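Carboxysome shell vertex protein CcmL (Thermosynechococcus elongatus, PDB 4N8F) probably forms the pentameric vertices of the carboxysome, bringing curvature to the otherwise flat hexagonal protein layer that encloses RuBisCO. Local coordinates at residues M1-V6 with Q28-D33; Q14-L19 with D71-A76. One frame throughout, in Å; residues are numbered along the deposited sequence.

How the contacts relate
Contact 1 (residues 1-6 with 28-33) and contact 2 (14-19 with 71-76) lie on opposite sides of the chain's centre, with 24 Å between their centres and about 6 Å between their nearest atoms; they do not touch. In sequence they interlock: strand 2-11 of contact 1 runs on to the short strand 14-15, and the chain then returns through strand 24-30. Contact 1 is a ladder within the five-stranded sheet; contact 2 joins the 3-10 turn after strand 14-15 to the loop that leads into strand 76-81. Subunit packing brings their elements together, since Asp75 from the contact 2 segment of one chain binds the N atom of Met1, from contact 1, in the next chain of the pentamer.

Contact 1: residues M1-V6 with Q28-D33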
loop_
_atom_site.group_PDB
_atom_site.type_symbol
_atom_site.label_atom_id
_atom_site.label_comp_id
_atom_site.label_asym_id
_atom_site.label_seq_id
_atom_site.Cartn_x
_atom_site.Cartn_y
_atom_site.Cartn_z
ATOM N N MET C 1 -3.183 -9.146 -6.638
ATOM C CA MET C 1 -4.255 -8.635 -7.536
ATOM C C MET C 1 -5.627 -8.900 -6.919
ATOM O O MET C 1 -5.813 -9.887 -6.234
ATOM C CB MET C 1 -4.202 -9.298 -8.906
ATOM C CG MET C 1 -2.922 -9.051 -9.706
ATOM S SD MET C 1 -1.424 -9.937 -9.222
ATOM C CE MET C 1 -1.696 -11.612 -9.830
ATOM N N LYS C 2 -6.572 -7.995 -7.173
ATOM C CA LYS C 2 -7.958 -8.136 -6.786
ATOM C C LYS C 2 -8.822 -8.428 -8.010
ATOM O O LYS C 2 -8.504 -8.043 -9.148
ATOM C CB LYS C 2 -8.437 -6.822 -6.166
ATOM C CG LYS C 2 -7.600 -6.423 -4.993
ATOM C CD LYS C 2 -7.696 -7.486 -3.931
ATOM C CE LYS C 2 -7.427 -6.868 -2.580
ATOM N NZ LYS C 2 -7.363 -7.990 -1.621
ATOM N N ILE C 3 -9.924 -9.115 -7.770
ATOM C CA ILE C 3 -10.917 -9.357 -8.766
ATOM C C ILE C 3 -11.895 -8.176 -8.724
ATOM O O ILE C 3 -12.284 -7.706 -7.637
ATOM C CB ILE C 3 -11.661 -10.647 -8.442
ATOM C CG1 ILE C 3 -10.693 -11.832 -8.500
ATOM C CG2 ILE C 3 -12.766 -10.883 -9.457
ATOM C CD1 ILE C 3 -11.309 -13.096 -8.006
ATOM N N ALA C 4 -12.278 -7.713 -9.893
ATOM C CA ALA C 4 -13.259 -6.626 -10.012
ATOM C C ALA C 4 -14.073 -6.776 -11.277
ATOM O O ALA C 4 -13.748 -7.533 -12.231
ATOM C CB ALA C 4 -12.569 -5.250 -9.981
ATOM N N ARG C 5 -15.140 -5.988 -11.336
ATOM C CA ARG C 5 -15.836 -5.906 -12.558
ATOM C C ARG C 5 -15.744 -4.504 -13.129
ATOM O O ARG C 5 -15.774 -3.527 -12.384
ATOM C CB ARG C 5 -17.295 -6.354 -12.386
ATOM C CG ARG C 5 -18.154 -5.555 -11.420
ATOM C CD ARG C 5 -19.623 -5.852 -11.797
ATOM N NE ARG C 5 -20.313 -4.731 -11.356
ATOM C CZ ARG C 5 -20.865 -3.757 -12.049
ATOM N NH1 ARG C 5 -21.163 -3.758 -13.357
ATOM N NH2 ARG C 5 -21.244 -2.787 -11.277
ATOM N N VAL C 6 -15.747 -4.416 -14.455
ATOM C CA VAL C 6 -15.685 -3.121 -15.097
ATOM C C VAL C 6 -17.011 -2.522 -15.022
ATOM O O VAL C 6 -17.967 -3.138 -15.400
ATOM C CB VAL C 6 -15.363 -3.249 -16.567
ATOM C CG1 VAL C 6 -15.374 -1.893 -17.239
ATOM C CG2 VAL C 6 -14.056 -3.971 -16.693
ATOM N N GLN C 28 -15.509 -1.945 -9.990
ATOM C CA GLN C 28 -16.091 -2.227 -8.719
ATOM C C GLN C 28 -15.465 -3.546 -8.262
ATOM O O GLN C 28 -15.512 -4.523 -8.970
ATOM C CB GLN C 28 -17.585 -2.400 -8.830
ATOM C CG GLN C 28 -18.237 -2.729 -7.472
ATOM C CD GLN C 28 -19.746 -2.670 -7.525
ATOM O OE1 GLN C 28 -20.344 -2.822 -8.588
ATOM N NE2 GLN C 28 -20.371 -2.458 -6.372
ATOM N N TYR C 29 -14.914 -3.550 -7.062
ATOM C CA TYR C 29 -14.356 -4.759 -6.498
ATOM C C TYR C 29 -15.425 -5.823 -6.241
ATOM O O TYR C 29 -16.531 -5.486 -5.859
ATOM C CB TYR C 29 -13.535 -4.449 -5.207
ATOM C CG TYR C 29 -12.234 -3.705 -5.486
ATOM C CD1 TYR C 29 -12.097 -2.374 -5.168
ATOM C CD2 TYR C 29 -11.148 -4.357 -6.102
ATOM C CE1 TYR C 29 -10.931 -1.703 -5.405
ATOM C CE2 TYR C 29 -9.980 -3.705 -6.326
ATOM C CZ TYR C 29 -9.869 -2.370 -6.022
ATOM O OH TYR C 29 -8.700 -1.690 -6.299
ATOM N N LEU C 30 -15.015 -7.101 -6.360
ATOM C CA LEU C 30 -15.854 -8.241 -6.092
ATOM C C LEU C 30 -15.345 -9.001 -4.853
ATOM O O LEU C 30 -14.168 -9.317 -4.743
ATOM C CB LEU C 30 -15.946 -9.173 -7.286
ATOM C CG LEU C 30 -16.508 -8.547 -8.583
ATOM C CD1 LEU C 30 -16.507 -9.606 -9.701
ATOM C CD2 LEU C 30 -17.895 -7.989 -8.413
ATOM N N GLY C 31 -16.271 -9.300 -3.976
ATOM C CA GLY C 31 -16.001 -9.971 -2.691
ATOM C C GLY C 31 -16.198 -11.464 -2.760
ATOM O O GLY C 31 -16.224 -12.066 -3.819
ATOM N N GLU C 32 -16.378 -12.074 -1.594
ATOM C CA GLU C 32 -16.672 -13.463 -1.507
ATOM C C GLU C 32 -17.996 -13.713 -2.271
ATOM O O GLU C 32 -18.972 -12.939 -2.172
ATOM C CB GLU C 32 -16.798 -13.869 -0.044
ATOM C CG GLU C 32 -16.818 -15.362 0.186
ATOM C CD GLU C 32 -16.774 -15.666 1.669
ATOM O OE1 GLU C 32 -17.813 -15.502 2.306
ATOM O OE2 GLU C 32 -15.672 -15.990 2.199
ATOM N N ASP C 33 -17.965 -14.790 -3.055
ATOM C CA ASP C 33 -19.081 -15.297 -3.805
ATOM C C ASP C 33 -19.516 -14.262 -4.854
ATOM O O ASP C 33 -20.684 -14.212 -5.186
ATOM C CB ASP C 33 -20.238 -15.655 -2.876
ATOM C CG ASP C 33 -19.898 -16.823 -1.970
ATOM O OD1 ASP C 33 -19.585 -17.873 -2.557
ATOM O OD2 ASP C 33 -20.025 -16.727 -0.719
HETATM O O HOH W 1 -11.739 -7.852 -4.872
#
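At the edge of the Arg5 guanidinium, and in its plane, sits OE1 of Gln28; the aromatic ring of Tyr29 has the carbonyl O of Ile3 at its edge, while Lys2 CB approaches it obliquely, 3.5 Å from Tyr29 CE2. The bond from Arg5 NH2 to Gln28 OE1 is short and nearly straight (2.8 Å, 164°), and NE adds a weak second one. Guanidinium and amide planes are turned 61° apart, the two side chains running side by side in the same direction. Gln28 reaches this position extended, with CG opposite its backbone N (chi1 179°). Asp52 of the same chain forms a salt bridge with Arg5 NH1, Asp88 of a neighbouring subunit one with NH2, and NE2 of Gln28 binds Leu37 O, so both groups are fixed in rotation. Leu30 packs CD1 on Ile3 CG2 at 4.0 Å, crossing it at about a right angle. The backbones bond through Arg5 N to Gln28 O (2.8 Å), Gln28 N to Arg5 O (2.9 Å) and Leu30 N to Ile3 O (3.1 Å); one water bridges Ile3 O and Leu30 O. Ala4 and Tyr29 form a non-hydrogen-bonded pair, Arg5 and Gln28 a hydrogen-bonded one: an antiparallel ladder between strands 2-11 and 24-30 of the CcmL/EutN beta barrel.

Contact 2: residues Q14-L19 with D71-A76; sequences QKEDTL and DKPIDA
Thr18 turns its hydroxyl between its own backbone N and carbonyl carbon (chi1 49°), which sets OG1 against the ring of Pro73, whereas Leu19 swings CG beside its backbone N (chi1 -53°) and extends CD2 into the angle between Lys72, Pro73 and Ile74. Thr18 OG1 comes to 3.1 Å from Pro73 CD, a close polar-to-carbon approach, and CG of the same ring is the next atom along. The Thr18 methyl CG2 faces the carbonyl O of Asp71 at 3.8 Å. Leu19 CD2 meets both Pro73 CD and Ile74 CG2 at 3.9 Å; the Leu19 and Ile74 side chains run past one another, antiparallel, while Leu19 crosses the proline ring at a slant. The carbonyl O of Thr18 lies along the Lys72 chain, 3.5 Å from CG, and the lysine amino group is carried on to Asn68 O.

The backbone gives each side its shape. Residues 17-19 make a 3-10 turn, closed by the bond from Leu19 N to Glu16 O (2.9 Å), and Pro73 is the centre of an inverse gamma turn, with a weak bond from Ile74 N to Lys72 O. These two turns join the segment between strands 2-11 and 24-30 to the loop leading into strand 76-81.

Glu16 brings CG to 4.1 Å from Pro73 CG; its carboxylate goes to the subunit interface, where OE2 bonds to Thr46 OG1 and OE1 to Ile67 N of a neighbouring subunit. Pro73 O bonds to Ser58 OG of that same subunit, and Gln14 and Lys15 continue one of its sheets across the interface in an antiparallel ladder.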
loop_
_atom_site.group_PDB
_atom_site.type_symbol
_atom_site.label_atom_id
_atom_site.label_comp_id
_atom_site.label_asym_id
_atom_site.label_seq_id
_atom_site.Cartn_x
_atom_site.Cartn_y
_atom_site.Cartn_z
ATOM N N GLN C 14 -7.622 17.627 -19.083
ATOM C CA GLN C 14 -6.494 18.260 -18.399
ATOM C C GLN C 14 -5.802 17.244 -17.468
ATOM O O GLN C 14 -6.366 16.858 -16.447
ATOM C CB GLN C 14 -6.973 19.359 -17.485
ATOM C CG GLN C 14 -7.313 20.686 -18.106
ATOM C CD GLN C 14 -7.748 21.671 -17.013
ATOM O OE1 GLN C 14 -6.906 22.371 -16.438
ATOM N NE2 GLN C 14 -9.055 21.656 -16.658
ATOM N N LYS C 15 -4.585 16.852 -17.797
ATOM C CA LYS C 15 -3.939 15.681 -17.149
ATOM C C LYS C 15 -2.456 15.673 -17.496
ATOM O O LYS C 15 -2.054 16.328 -18.455
ATOM C CB LYS C 15 -4.618 14.365 -17.571
ATOM C CG LYS C 15 -4.534 14.080 -19.071
ATOM C CD LYS C 15 -5.411 12.905 -19.517
ATOM C CE LYS C 15 -5.612 12.976 -21.023
ATOM N NZ LYS C 15 -6.868 12.313 -21.436
ATOM N N GLU C 16 -1.666 14.909 -16.747
ATOM C CA GLU C 16 -0.258 14.713 -17.027
ATOM C C GLU C 16 -0.112 14.239 -18.446
ATOM O O GLU C 16 -0.888 13.359 -18.914
ATOM C CB GLU C 16 0.324 13.667 -16.071
ATOM C CG GLU C 16 0.495 14.137 -14.630
ATOM C CD GLU C 16 1.596 15.177 -14.481
ATOM O OE1 GLU C 16 2.736 14.936 -14.945
ATOM O OE2 GLU C 16 1.334 16.229 -13.867
ATOM N N ASP C 17 0.806 14.878 -19.162
ATOM C CA ASP C 17 1.155 14.544 -20.558
ATOM C C ASP C 17 1.380 13.068 -20.795
ATOM O O ASP C 17 1.140 12.560 -21.880
ATOM C CB ASP C 17 2.494 15.176 -20.911
ATOM C CG ASP C 17 2.397 16.624 -21.253
ATOM O OD1 ASP C 17 1.279 17.115 -21.282
ATOM O OD2 ASP C 17 3.439 17.257 -21.492
ATOM N N THR C 18 1.930 12.403 -19.794
ATOM C CA THR C 18 2.245 10.982 -19.913
ATOM C C THR C 18 0.980 10.090 -19.945
ATOM O O THR C 18 1.058 8.920 -20.220
ATOM C CB THR C 18 3.112 10.572 -18.705
ATOM O OG1 THR C 18 2.503 11.053 -17.485
ATOM C CG2 THR C 18 4.475 11.206 -18.829
ATOM N N LEU C 19 -0.172 10.656 -19.606
ATOM C CA LEU C 19 -1.438 9.965 -19.686
ATOM C C LEU C 19 -2.249 10.180 -20.953
ATOM O O LEU C 19 -3.352 9.687 -21.025
ATOM C CB LEU C 19 -2.301 10.318 -18.488
ATOM C CG LEU C 19 -1.612 10.095 -17.157
ATOM C CD1 LEU C 19 -2.556 10.475 -16.035
ATOM C CD2 LEU C 19 -1.184 8.644 -17.093
ATOM N N ASP C 71 6.630 5.407 -17.813
ATOM C CA ASP C 71 6.748 6.743 -17.220
ATOM C C ASP C 71 5.441 7.267 -16.668
ATOM O O ASP C 71 5.338 8.457 -16.353
ATOM C CB ASP C 71 7.341 7.695 -18.270
ATOM C CG ASP C 71 8.815 7.387 -18.551
ATOM O OD1 ASP C 71 9.542 6.921 -17.613
ATOM O OD2 ASP C 71 9.240 7.629 -19.721
ATOM N N LYS C 72 4.422 6.415 -16.611
ATOM C CA LYS C 72 3.101 6.908 -16.329
ATOM C C LYS C 72 2.847 6.918 -14.823
ATOM O O LYS C 72 3.155 5.948 -14.135
ATOM C CB LYS C 72 2.037 6.111 -17.076
ATOM C CG LYS C 72 2.197 6.073 -18.607
ATOM C CD LYS C 72 0.928 5.456 -19.162
ATOM C CE LYS C 72 0.936 5.190 -20.676
ATOM N NZ LYS C 72 2.119 5.642 -21.428
ATOM N N PRO C 73 2.306 8.012 -14.296
ATOM C CA PRO C 73 1.985 8.136 -12.865
ATOM C C PRO C 73 0.683 7.456 -12.490
ATOM O O PRO C 73 -0.260 8.098 -12.025
ATOM C CB PRO C 73 1.858 9.660 -12.658
ATOM C CG PRO C 73 1.518 10.201 -14.006
ATOM C CD PRO C 73 2.080 9.268 -15.032
ATOM N N ILE C 74 0.624 6.160 -12.738
ATOM C CA ILE C 74 -0.571 5.341 -12.467
ATOM C C ILE C 74 -0.239 4.304 -11.427
ATOM O O ILE C 74 0.903 3.777 -11.397
ATOM C CB ILE C 74 -1.130 4.668 -13.731
ATOM C CG1 ILE C 74 -0.005 3.940 -14.490
ATOM C CG2 ILE C 74 -1.718 5.693 -14.674
ATOM C CD1 ILE C 74 -0.564 2.953 -15.491
ATOM N N ASP C 75 -1.232 4.017 -10.585
ATOM C CA ASP C 75 -1.111 3.110 -9.476
ATOM C C ASP C 75 -2.157 1.970 -9.529
ATOM O O ASP C 75 -2.347 1.253 -8.604
ATOM C CB ASP C 75 -1.196 3.893 -8.181
ATOM C CG ASP C 75 -2.547 4.440 -7.888
ATOM O OD1 ASP C 75 -3.443 4.416 -8.767
ATOM O OD2 ASP C 75 -2.728 4.907 -6.708
ATOM N N ALA C 76 -2.865 1.844 -10.633
ATOM C CA ALA C 76 -3.839 0.754 -10.822
ATOM C C ALA C 76 -3.975 0.472 -12.313
ATOM O O ALA C 76 -4.127 1.415 -13.131
ATOM C CB ALA C 76 -5.157 1.128 -10.253
#